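Local coordinates for protein putative glycosyl hydrolase (PDB 4QHZ) that binds a magnesium ion and is probably a hydrolase acting on sugars, perhaps on 3-keto-disaccharides, at residues 97-103 with 238-244; 125-129 with 204-208; 146-152 with 198-203. One frame throughout, in Å; residues are numbered along the deposited sequence.

Interaction 1: 97-103 with 238-244; sequences FQMHIEW and FRNIWIR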
loop_
_atom_site.group_PDB
_atom_site.type_symbol
_atom_site.label_atom_id
_atom_site.label_comp_id
_atom_site.label_asym_id
_atom_site.label_seq_id
_atom_site.Cartn_x
_atom_site.Cartn_y
_atom_site.Cartn_z
ATOM N N PHE C 97 -13.497 5.259 9.511
ATOM C CA PHE C 97 -14.022 6.529 9.990
ATOM C C PHE C 97 -12.977 7.630 10.051
ATOM O O PHE C 97 -11.773 7.382 10.067
ATOM C CB PHE C 97 -14.669 6.361 11.381
ATOM C CG PHE C 97 -13.741 5.820 12.426
ATOM C CD1 PHE C 97 -12.909 6.667 13.146
ATOM C CD2 PHE C 97 -13.710 4.462 12.703
ATOM C CE1 PHE C 97 -12.056 6.163 14.116
ATOM C CE2 PHE C 97 -12.866 3.956 13.672
ATOM C CZ PHE C 97 -12.037 4.805 14.377
ATOM N N GLN C 98 -13.491 8.845 10.120
ATOM C CA GLN C 98 -12.732 10.020 10.481
ATOM C C GLN C 98 -13.273 10.495 11.819
ATOM O O GLN C 98 -14.477 10.483 12.034
ATOM C CB GLN C 98 -12.911 11.081 9.419
ATOM C CG GLN C 98 -12.566 12.475 9.867
ATOM C CD GLN C 98 -12.889 13.517 8.827
ATOM O OE1 GLN C 98 -13.706 13.309 7.928
ATOM N NE2 GLN C 98 -12.250 14.658 8.954
HETATM N N MSE C 99 -12.375 10.921 12.703
HETATM C CA MSE C 99 -12.712 11.268 14.073
HETATM C C MSE C 99 -12.040 12.525 14.543
HETATM O O MSE C 99 -10.899 12.793 14.169
HETATM C CB MSE C 99 -12.138 10.152 14.932
HETATM C CG MSE C 99 -13.080 9.681 15.998
HETATM SE SE MSE C 99 -11.984 8.659 17.279
HETATM C CE MSE C 99 -12.404 9.873 18.774
ATOM N N HIS C 100 -12.725 13.285 15.397
ATOM C CA HIS C 100 -12.163 14.476 16.015
ATOM C C HIS C 100 -12.337 14.373 17.524
ATOM O O HIS C 100 -13.381 13.945 18.002
ATOM C CB HIS C 100 -12.857 15.723 15.481
ATOM C CG HIS C 100 -12.250 17.013 15.947
ATOM N ND1 HIS C 100 -11.290 17.690 15.227
ATOM C CD2 HIS C 100 -12.483 17.758 17.055
ATOM C CE1 HIS C 100 -10.945 18.787 15.877
ATOM N NE2 HIS C 100 -11.660 18.856 16.986
ATOM N N ILE C 101 -11.307 14.755 18.275
ATOM C CA ILE C 101 -11.364 14.713 19.737
ATOM C C ILE C 101 -10.328 15.673 20.320
ATOM O O ILE C 101 -9.179 15.714 19.879
ATOM C CB ILE C 101 -11.168 13.273 20.285
ATOM C CG1 ILE C 101 -11.246 13.246 21.813
ATOM C CG2 ILE C 101 -9.840 12.668 19.835
ATOM C CD1 ILE C 101 -11.415 11.852 22.384
ATOM N N GLU C 102 -10.750 16.440 21.318
ATOM C CA GLU C 102 -9.892 17.412 21.975
ATOM C C GLU C 102 -9.771 17.055 23.439
ATOM O O GLU C 102 -10.738 16.598 24.056
ATOM C CB GLU C 102 -10.460 18.818 21.797
ATOM C CG GLU C 102 -10.677 19.165 20.327
ATOM C CD GLU C 102 -11.067 20.608 20.074
ATOM O OE1 GLU C 102 -11.052 21.435 21.019
ATOM O OE2 GLU C 102 -11.395 20.906 18.904
ATOM N N TRP C 103 -8.575 17.235 23.990
ATOM C CA TRP C 103 -8.311 16.848 25.374
ATOM C C TRP C 103 -7.367 17.816 26.082
ATOM O O TRP C 103 -6.454 18.385 25.475
ATOM C CB TRP C 103 -7.755 15.420 25.452
ATOM C CG TRP C 103 -6.615 15.113 24.539
ATOM C CD1 TRP C 103 -6.698 14.729 23.238
ATOM C CD2 TRP C 103 -5.220 15.100 24.872
ATOM N NE1 TRP C 103 -5.442 14.511 22.722
ATOM C CE2 TRP C 103 -4.517 14.731 23.706
ATOM C CE3 TRP C 103 -4.495 15.402 26.026
ATOM C CZ2 TRP C 103 -3.121 14.639 23.667
ATOM C CZ3 TRP C 103 -3.109 15.317 25.989
ATOM C CH2 TRP C 103 -2.436 14.931 24.817
ATOM N N PHE C 238 -12.118 16.079 28.314
ATOM C CA PHE C 238 -12.378 15.954 26.890
ATOM C C PHE C 238 -13.466 16.928 26.432
ATOM O O PHE C 238 -14.334 17.308 27.217
ATOM C CB PHE C 238 -12.845 14.539 26.570
ATOM C CG PHE C 238 -11.789 13.481 26.750
ATOM C CD1 PHE C 238 -10.911 13.184 25.725
ATOM C CD2 PHE C 238 -11.704 12.767 27.931
ATOM C CE1 PHE C 238 -9.949 12.207 25.879
ATOM C CE2 PHE C 238 -10.744 11.793 28.096
ATOM C CZ PHE C 238 -9.863 11.509 27.068
ATOM N N ARG C 239 -13.422 17.314 25.159
ATOM C CA ARG C 239 -14.497 18.082 24.543
ATOM C C ARG C 239 -14.503 17.879 23.037
ATOM O O ARG C 239 -13.565 17.317 22.471
ATOM C CB ARG C 239 -14.359 19.570 24.842
ATOM C CG ARG C 239 -13.277 20.248 24.019
ATOM C CD ARG C 239 -13.138 21.731 24.318
ATOM N NE ARG C 239 -12.212 22.362 23.378
ATOM C CZ ARG C 239 -11.883 23.647 23.386
ATOM N NH1 ARG C 239 -12.398 24.462 24.294
ATOM N NH2 ARG C 239 -11.036 24.119 22.480
ATOM N N ASN C 240 -15.576 18.340 22.398
ATOM C CA ASN C 240 -15.707 18.353 20.941
ATOM C C ASN C 240 -15.294 17.029 20.282
ATOM O O ASN C 240 -14.301 16.961 19.559
ATOM C CB ASN C 240 -14.909 19.513 20.347
ATOM C CG ASN C 240 -15.181 19.717 18.861
ATOM O OD1 ASN C 240 -16.207 19.279 18.336
ATOM N ND2 ASN C 240 -14.265 20.385 18.179
ATOM N N ILE C 241 -16.076 15.984 20.545
ATOM C CA ILE C 241 -15.829 14.682 19.956
ATOM C C ILE C 241 -16.883 14.406 18.892
ATOM O O ILE C 241 -18.083 14.400 19.184
ATOM C CB ILE C 241 -15.854 13.564 21.009
ATOM C CG1 ILE C 241 -14.999 13.966 22.215
ATOM C CG2 ILE C 241 -15.374 12.256 20.397
ATOM C CD1 ILE C 241 -14.924 12.919 23.307
ATOM N N TRP C 242 -16.437 14.175 17.661
ATOM C CA TRP C 242 -17.339 13.719 16.614
ATOM C C TRP C 242 -16.669 12.685 15.723
ATOM O O TRP C 242 -15.450 12.566 15.688
ATOM C CB TRP C 242 -17.878 14.892 15.779
ATOM C CG TRP C 242 -16.858 15.833 15.198
ATOM C CD1 TRP C 242 -16.444 17.010 15.733
ATOM C CD2 TRP C 242 -16.182 15.704 13.940
ATOM N NE1 TRP C 242 -15.531 17.617 14.903
ATOM C CE2 TRP C 242 -15.358 16.837 13.791
ATOM C CE3 TRP C 242 -16.187 14.739 12.927
ATOM C CZ2 TRP C 242 -14.534 17.025 12.679
ATOM C CZ3 TRP C 242 -15.377 14.931 11.817
ATOM C CH2 TRP C 242 -14.558 16.065 11.706
ATOM N N ILE C 243 -17.500 11.932 15.019
ATOM C CA ILE C 243 -17.037 10.841 14.186
ATOM C C ILE C 243 -17.916 10.793 12.949
ATOM O O ILE C 243 -19.132 10.994 13.033
ATOM C CB ILE C 243 -17.076 9.510 14.961
ATOM C CG1 ILE C 243 -16.431 8.383 14.157
ATOM C CG2 ILE C 243 -18.510 9.134 15.340
ATOM C CD1 ILE C 243 -16.063 7.188 15.013
ATOM N N ARG C 244 -17.305 10.559 11.796
ATOM C CA ARG C 244 -18.090 10.323 10.587
ATOM C C ARG C 244 -17.555 9.108 9.865
ATOM O O ARG C 244 -16.349 8.895 9.767
ATOM C CB ARG C 244 -18.130 11.558 9.678
ATOM C CG ARG C 244 -16.805 12.213 9.386
ATOM C CD ARG C 244 -17.012 13.582 8.754
ATOM N NE ARG C 244 -17.725 13.511 7.475
ATOM C CZ ARG C 244 -17.186 13.108 6.324
ATOM N NH1 ARG C 244 -15.912 12.721 6.254
ATOM N NH2 ARG C 244 -17.929 13.078 5.228
#
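Strands 97-103 and 238-244 pair antiparallel inside the larger sheet of a concanavalin-like fold, and a beta bulge at N240 and I241 shifts their register between H100 and E102. N240, with positive phi, points its amide at the carboxylate of E102. Three donors grip E102 OE2: H100 NE2 at 2.8 Å, in the ring plane and nearly straight (176°), N240 ND2 at 3.0 Å, from above the carboxylate plane, and, from outside the strands, the backbone N of G43. H100 ND1 is hydrogen-bonded to D169 on strand 165-177. R239 comes side-on to the other oxygen; its NE lies 2.8 Å from E102 OE1 in a salt bridge, and NH2 bonds to the same atom. A glutamine in place of E102 would probably leave R239 without its charge mate and set one donor against an amide NH2. H100 CB sits over the indole of W242, 3.4 Å from the centroid of its five-membered ring. Apolar residues suit the other face: I243 CD1 lies over one face of the F97 ring in a CH-pi contact, and I101 CD1 touches F238 CD1 at 3.6 Å. This face packs on I121 and L123 of strand 119-123; strand 165-177 flanks 97-103, and strand 51-54 flanks 238-244.

Interaction 2: 125-129 with 204-208; sequences GMYEV and ILGTT. With MG (magnesium ion), chain I.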
loop_
_atom_site.group_PDB
_atom_site.type_symbol
_atom_site.label_atom_id
_atom_site.label_comp_id
_atom_site.label_asym_id
_atom_site.label_seq_id
_atom_site.Cartn_x
_atom_site.Cartn_y
_atom_site.Cartn_z
ATOM N N GLY C 125 -11.923 -0.436 19.609
ATOM C CA GLY C 125 -11.683 -1.094 20.891
ATOM C C GLY C 125 -10.405 -1.910 20.967
ATOM O O GLY C 125 -10.169 -2.559 21.976
HETATM N N MSE C 126 -9.570 -1.877 19.923
HETATM C CA MSE C 126 -8.390 -2.760 19.852
HETATM C C MSE C 126 -7.060 -2.043 19.781
HETATM O O MSE C 126 -6.054 -2.581 20.232
HETATM C CB MSE C 126 -8.439 -3.631 18.598
HETATM C CG MSE C 126 -9.741 -4.396 18.390
HETATM SE SE MSE C 126 -10.041 -5.659 19.854
HETATM C CE MSE C 126 -9.121 -7.227 19.079
ATOM N N TYR C 127 -7.029 -0.839 19.213
ATOM C CA TYR C 127 -5.766 -0.200 18.847
ATOM C C TYR C 127 -5.635 1.189 19.475
ATOM O O TYR C 127 -6.274 2.142 19.023
ATOM C CB TYR C 127 -5.648 -0.120 17.317
ATOM C CG TYR C 127 -6.051 -1.393 16.598
ATOM C CD1 TYR C 127 -5.335 -2.574 16.780
ATOM C CD2 TYR C 127 -7.144 -1.419 15.736
ATOM C CE1 TYR C 127 -5.697 -3.740 16.133
ATOM C CE2 TYR C 127 -7.509 -2.589 15.083
ATOM C CZ TYR C 127 -6.783 -3.746 15.286
ATOM O OH TYR C 127 -7.145 -4.905 14.645
ATOM N N GLU C 128 -4.794 1.314 20.499
ATOM C CA GLU C 128 -4.705 2.568 21.258
ATOM C C GLU C 128 -3.874 3.643 20.560
ATOM O O GLU C 128 -2.704 3.431 20.247
ATOM C CB GLU C 128 -4.112 2.359 22.663
ATOM C CG GLU C 128 -4.158 3.637 23.508
ATOM C CD GLU C 128 -3.538 3.509 24.889
ATOM O OE1 GLU C 128 -2.842 2.506 25.156
ATOM O OE2 GLU C 128 -3.748 4.434 25.716
ATOM N N VAL C 129 -4.496 4.797 20.341
ATOM C CA VAL C 129 -3.779 6.030 20.080
ATOM C C VAL C 129 -3.540 6.668 21.439
ATOM O O VAL C 129 -4.485 7.076 22.114
ATOM C CB VAL C 129 -4.563 6.996 19.174
ATOM C CG1 VAL C 129 -3.740 8.251 18.894
ATOM C CG2 VAL C 129 -4.956 6.311 17.872
ATOM N N ILE C 204 -1.060 -0.577 11.375
ATOM C CA ILE C 204 -1.203 -1.131 12.708
ATOM C C ILE C 204 -0.923 -2.629 12.625
ATOM O O ILE C 204 -1.451 -3.316 11.750
ATOM C CB ILE C 204 -2.597 -0.829 13.283
ATOM C CG1 ILE C 204 -2.754 0.680 13.471
ATOM C CG2 ILE C 204 -2.809 -1.549 14.606
ATOM C CD1 ILE C 204 -4.136 1.141 13.890
ATOM N N LEU C 205 -0.069 -3.122 13.524
ATOM C CA LEU C 205 0.456 -4.491 13.443
ATOM C C LEU C 205 -0.430 -5.507 14.140
ATOM O O LEU C 205 -0.326 -6.697 13.877
ATOM C CB LEU C 205 1.859 -4.561 14.046
ATOM C CG LEU C 205 2.883 -3.596 13.438
ATOM C CD1 LEU C 205 4.195 -3.666 14.200
ATOM C CD2 LEU C 205 3.101 -3.893 11.962
ATOM N N GLY C 206 -1.301 -5.033 15.016
ATOM C CA GLY C 206 -2.147 -5.895 15.827
ATOM C C GLY C 206 -2.581 -5.115 17.050
ATOM O O GLY C 206 -2.373 -3.898 17.110
ATOM N N THR C 207 -3.178 -5.793 18.024
ATOM C CA THR C 207 -3.594 -5.135 19.260
ATOM C C THR C 207 -2.415 -4.398 19.905
ATOM O O THR C 207 -1.271 -4.855 19.830
ATOM C CB THR C 207 -4.137 -6.134 20.295
ATOM O OG1 THR C 207 -3.126 -7.114 20.582
ATOM C CG2 THR C 207 -5.394 -6.826 19.782
ATOM N N THR C 208 -2.685 -3.241 20.500
ATOM C CA THR C 208 -1.670 -2.535 21.262
ATOM C C THR C 208 -1.560 -3.200 22.629
ATOM O O THR C 208 -2.570 -3.438 23.294
ATOM C CB THR C 208 -1.988 -1.038 21.399
ATOM O OG1 THR C 208 -3.340 -0.867 21.847
ATOM C CG2 THR C 208 -1.804 -0.361 20.065
HETATM MG MG MG I . -2.895 5.396 27.539
HETATM O O HOH W 1 -5.406 -3.316 22.823
HETATM O O HOH W 2 -2.844 -0.181 24.510
HETATM O O HOH W 3 -1.726 3.825 27.585
#
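Hydrogen bonds to T208 join the start of strand 127-129 to the loop 204-208. T208 OG1, placed between its backbone N and carbonyl carbon (chi1 50°), accepts from E128 N at 2.9 Å, whereas the return bond from T208 N to M126 O is weak at 3.4 Å. Threonine serves well here, its hydroxyl meeting the strand's backbone and its methyl lying against it. Water reinforces the join: one molecule donates to both M126 O and T208 O, and a second donates to E128 OE1 while also bonding T208 OG1 at 2.8 Å. Apolar contacts lie farther along, where I204 CG2 approaches Y127 CD1 at 3.5 Å and M126 CE meets T207 CG2. G206 O and T207 N lie at the edge of the Y127 ring, near its plane, and the phenol OH is hydrogen-bonded to H219 and Y183. Metal coordination falls to E128, whose extended chain (chi1 -174°) carries OE2 to 2.2 Å from the magnesium ion; N118, S119, Q130, Q227 and a water complete the site. The chemistry thus makes T208 a second-shell residue: its hydroxyl holds the ligand's backbone directly and reaches the non-coordinating carboxylate oxygen through water.

Interaction 3: 146-152 with 198-203; sequences GSIYKQS and LQNHTT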
loop_
_atom_site.group_PDB
_atom_site.type_symbol
_atom_site.label_atom_id
_atom_site.label_comp_id
_atom_site.label_asym_id
_atom_site.label_seq_id
_atom_site.Cartn_x
_atom_site.Cartn_y
_atom_site.Cartn_z
ATOM N N GLY C 146 0.361 10.306 21.041
ATOM C CA GLY C 146 0.143 10.125 19.607
ATOM C C GLY C 146 0.788 8.888 19.007
ATOM O O GLY C 146 0.665 8.644 17.812
ATOM N N SER C 147 1.459 8.094 19.834
ATOM C CA SER C 147 1.961 6.808 19.395
ATOM C C SER C 147 0.783 5.890 19.135
ATOM O O SER C 147 -0.292 6.076 19.716
ATOM C CB SER C 147 2.893 6.182 20.447
ATOM O OG SER C 147 2.214 5.884 21.659
ATOM N N ILE C 148 0.968 4.937 18.228
ATOM C CA ILE C 148 0.154 3.732 18.231
ATOM C C ILE C 148 0.861 2.871 19.269
ATOM O O ILE C 148 1.970 2.388 19.037
ATOM C CB ILE C 148 0.063 3.043 16.857
ATOM C CG1 ILE C 148 -0.393 4.025 15.772
ATOM C CG2 ILE C 148 -0.896 1.859 16.916
ATOM C CD1 ILE C 148 -1.585 4.885 16.156
ATOM N N TYR C 149 0.223 2.726 20.428
ATOM C CA TYR C 149 0.921 2.392 21.669
ATOM C C TYR C 149 1.867 1.192 21.534
ATOM O O TYR C 149 1.440 0.067 21.253
ATOM C CB TYR C 149 -0.086 2.160 22.797
ATOM C CG TYR C 149 0.558 1.892 24.130
ATOM C CD1 TYR C 149 1.221 2.899 24.820
ATOM C CD2 TYR C 149 0.512 0.625 24.696
ATOM C CE1 TYR C 149 1.817 2.657 26.046
ATOM C CE2 TYR C 149 1.104 0.374 25.916
ATOM C CZ TYR C 149 1.754 1.392 26.585
ATOM O OH TYR C 149 2.344 1.135 27.793
ATOM N N LYS C 150 3.159 1.479 21.728
ATOM C CA LYS C 150 4.264 0.497 21.700
ATOM C C LYS C 150 4.501 -0.175 20.341
ATOM O O LYS C 150 5.143 -1.222 20.264
ATOM C CB LYS C 150 4.083 -0.563 22.806
ATOM C CG LYS C 150 4.442 -0.050 24.190
ATOM C CD LYS C 150 4.601 -1.181 25.192
ATOM C CE LYS C 150 5.175 -0.680 26.505
ATOM N NZ LYS C 150 5.601 -1.812 27.386
ATOM N N GLN C 151 3.993 0.433 19.272
ATOM C CA GLN C 151 4.221 -0.071 17.922
ATOM C C GLN C 151 4.914 0.963 17.058
ATOM O O GLN C 151 5.925 0.664 16.436
ATOM C CB GLN C 151 2.906 -0.464 17.258
ATOM C CG GLN C 151 2.250 -1.692 17.853
ATOM C CD GLN C 151 0.939 -2.034 17.172
ATOM O OE1 GLN C 151 0.720 -1.686 16.008
ATOM N NE2 GLN C 151 0.069 -2.739 17.882
ATOM N N SER C 152 4.341 2.168 17.010
ATOM C CA SER C 152 4.764 3.211 16.088
ATOM C C SER C 152 5.019 4.520 16.815
ATOM O O SER C 152 4.103 5.115 17.381
ATOM C CB SER C 152 3.701 3.419 15.016
ATOM O OG SER C 152 3.484 2.219 14.292
ATOM N N LEU C 198 1.349 13.288 13.189
ATOM C CA LEU C 198 2.096 12.431 14.110
ATOM C C LEU C 198 2.182 10.988 13.609
ATOM O O LEU C 198 3.167 10.296 13.869
ATOM C CB LEU C 198 1.451 12.483 15.498
ATOM C CG LEU C 198 2.102 13.415 16.530
ATOM C CD1 LEU C 198 2.345 14.823 16.011
ATOM C CD2 LEU C 198 1.250 13.453 17.797
ATOM N N GLN C 199 1.128 10.529 12.936
ATOM C CA GLN C 199 1.124 9.238 12.264
ATOM C C GLN C 199 0.681 9.482 10.835
ATOM O O GLN C 199 -0.430 9.964 10.601
ATOM C CB GLN C 199 0.185 8.247 12.946
ATOM C CG GLN C 199 0.532 7.951 14.397
ATOM C CD GLN C 199 1.805 7.141 14.569
ATOM O OE1 GLN C 199 2.286 6.497 13.635
ATOM N NE2 GLN C 199 2.341 7.154 15.782
ATOM N N ASN C 200 1.551 9.148 9.889
ATOM C CA ASN C 200 1.268 9.346 8.475
ATOM C C ASN C 200 0.931 8.025 7.775
ATOM O O ASN C 200 1.814 7.336 7.285
ATOM C CB ASN C 200 2.462 10.024 7.804
ATOM C CG ASN C 200 2.186 10.399 6.363
ATOM O OD1 ASN C 200 1.121 10.105 5.825
ATOM N ND2 ASN C 200 3.155 11.053 5.728
ATOM N N HIS C 201 -0.355 7.699 7.720
ATOM C CA HIS C 201 -0.820 6.447 7.136
ATOM C C HIS C 201 -0.017 5.266 7.689
ATOM O O HIS C 201 0.571 4.485 6.938
ATOM C CB HIS C 201 -0.750 6.489 5.609
ATOM C CG HIS C 201 -1.559 5.422 4.942
ATOM N ND1 HIS C 201 -2.934 5.477 4.859
ATOM C CD2 HIS C 201 -1.189 4.284 4.307
ATOM C CE1 HIS C 201 -3.378 4.404 4.229
ATOM N NE2 HIS C 201 -2.339 3.666 3.878
ATOM N N THR C 202 -0.035 5.144 9.013
ATOM C CA THR C 202 0.723 4.128 9.729
ATOM C C THR C 202 -0.027 2.812 9.733
ATOM O O THR C 202 -1.224 2.774 9.990
ATOM C CB THR C 202 0.977 4.578 11.176
ATOM O OG1 THR C 202 1.747 5.786 11.157
ATOM C CG2 THR C 202 1.727 3.529 11.961
ATOM N N THR C 203 0.681 1.733 9.436
ATOM C CA THR C 203 0.098 0.402 9.490
ATOM C C THR C 203 0.094 -0.094 10.930
ATOM O O THR C 203 1.111 -0.025 11.618
ATOM C CB THR C 203 0.873 -0.583 8.595
ATOM O OG1 THR C 203 0.776 -0.160 7.231
ATOM C CG2 THR C 203 0.311 -1.992 8.716
HETATM O O HOH W 4 1.257 0.702 14.405
#
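Two groups grip S152 O: the backbone N of I148, within the loop 146-152, and the side-chain amide of Q199, whose NE2 lies 3.1 Å away and well above the carbonyl plane. The same NE2 gives a straighter bond to G146 O at 3.0 Å (167°), nearly in its own amide plane, so one nitrogen bridges the two ends of 146-152. The bend of Q199 at chi2 (-70°) folds its amide back to reach them. A glutamine amide also offers an acceptor, and T202 OG1 donates to Q199 OE1 at 2.6 Å, in the carbonyl plane and on a lone pair. I148 CG1 packs against the amide, 4.0 Å from Q199 CD. T202 CG2 comes within 3.2 Å of S152 OG, and that hydroxyl donates to a water which also bonds Q151 OE1 and T203 O. At G146 a side chain would run into L198 CD2, now 3.9 Å from G146 CA, so glycine fits. Q151 and S152 make a classic beta bulge against I148, and L198 and Q199 form another against strand 185-193; the arrangement is a side-chain amide clasping a loop to a bulged strand that turns a corner, 196-203, paired with 185-193 within the chain.

In the fold
Interaction 1 lies deepest, its centre about 7 Å from that of the chain, and interactions 2 and 3 sit about 18 Å from it, centre to centre. Those two are neighbours, 10 Å apart between centres, and Q151 joins them: its NE2 is 2.8 Å from G206 O and its OE1 is 3.0 Å from L205 N, both probable hydrogen bonds. Their relation to the magnesium site differs: E128 of interaction 2 binds the ion, Y149 of 146-152 bonds to the backbone of E128, and F238 of interaction 1 lies next to the ligand S119, about 4 Å between side chains, and about 9 Å from the metal. Interactions 1 and 3 both also touch the second subunit.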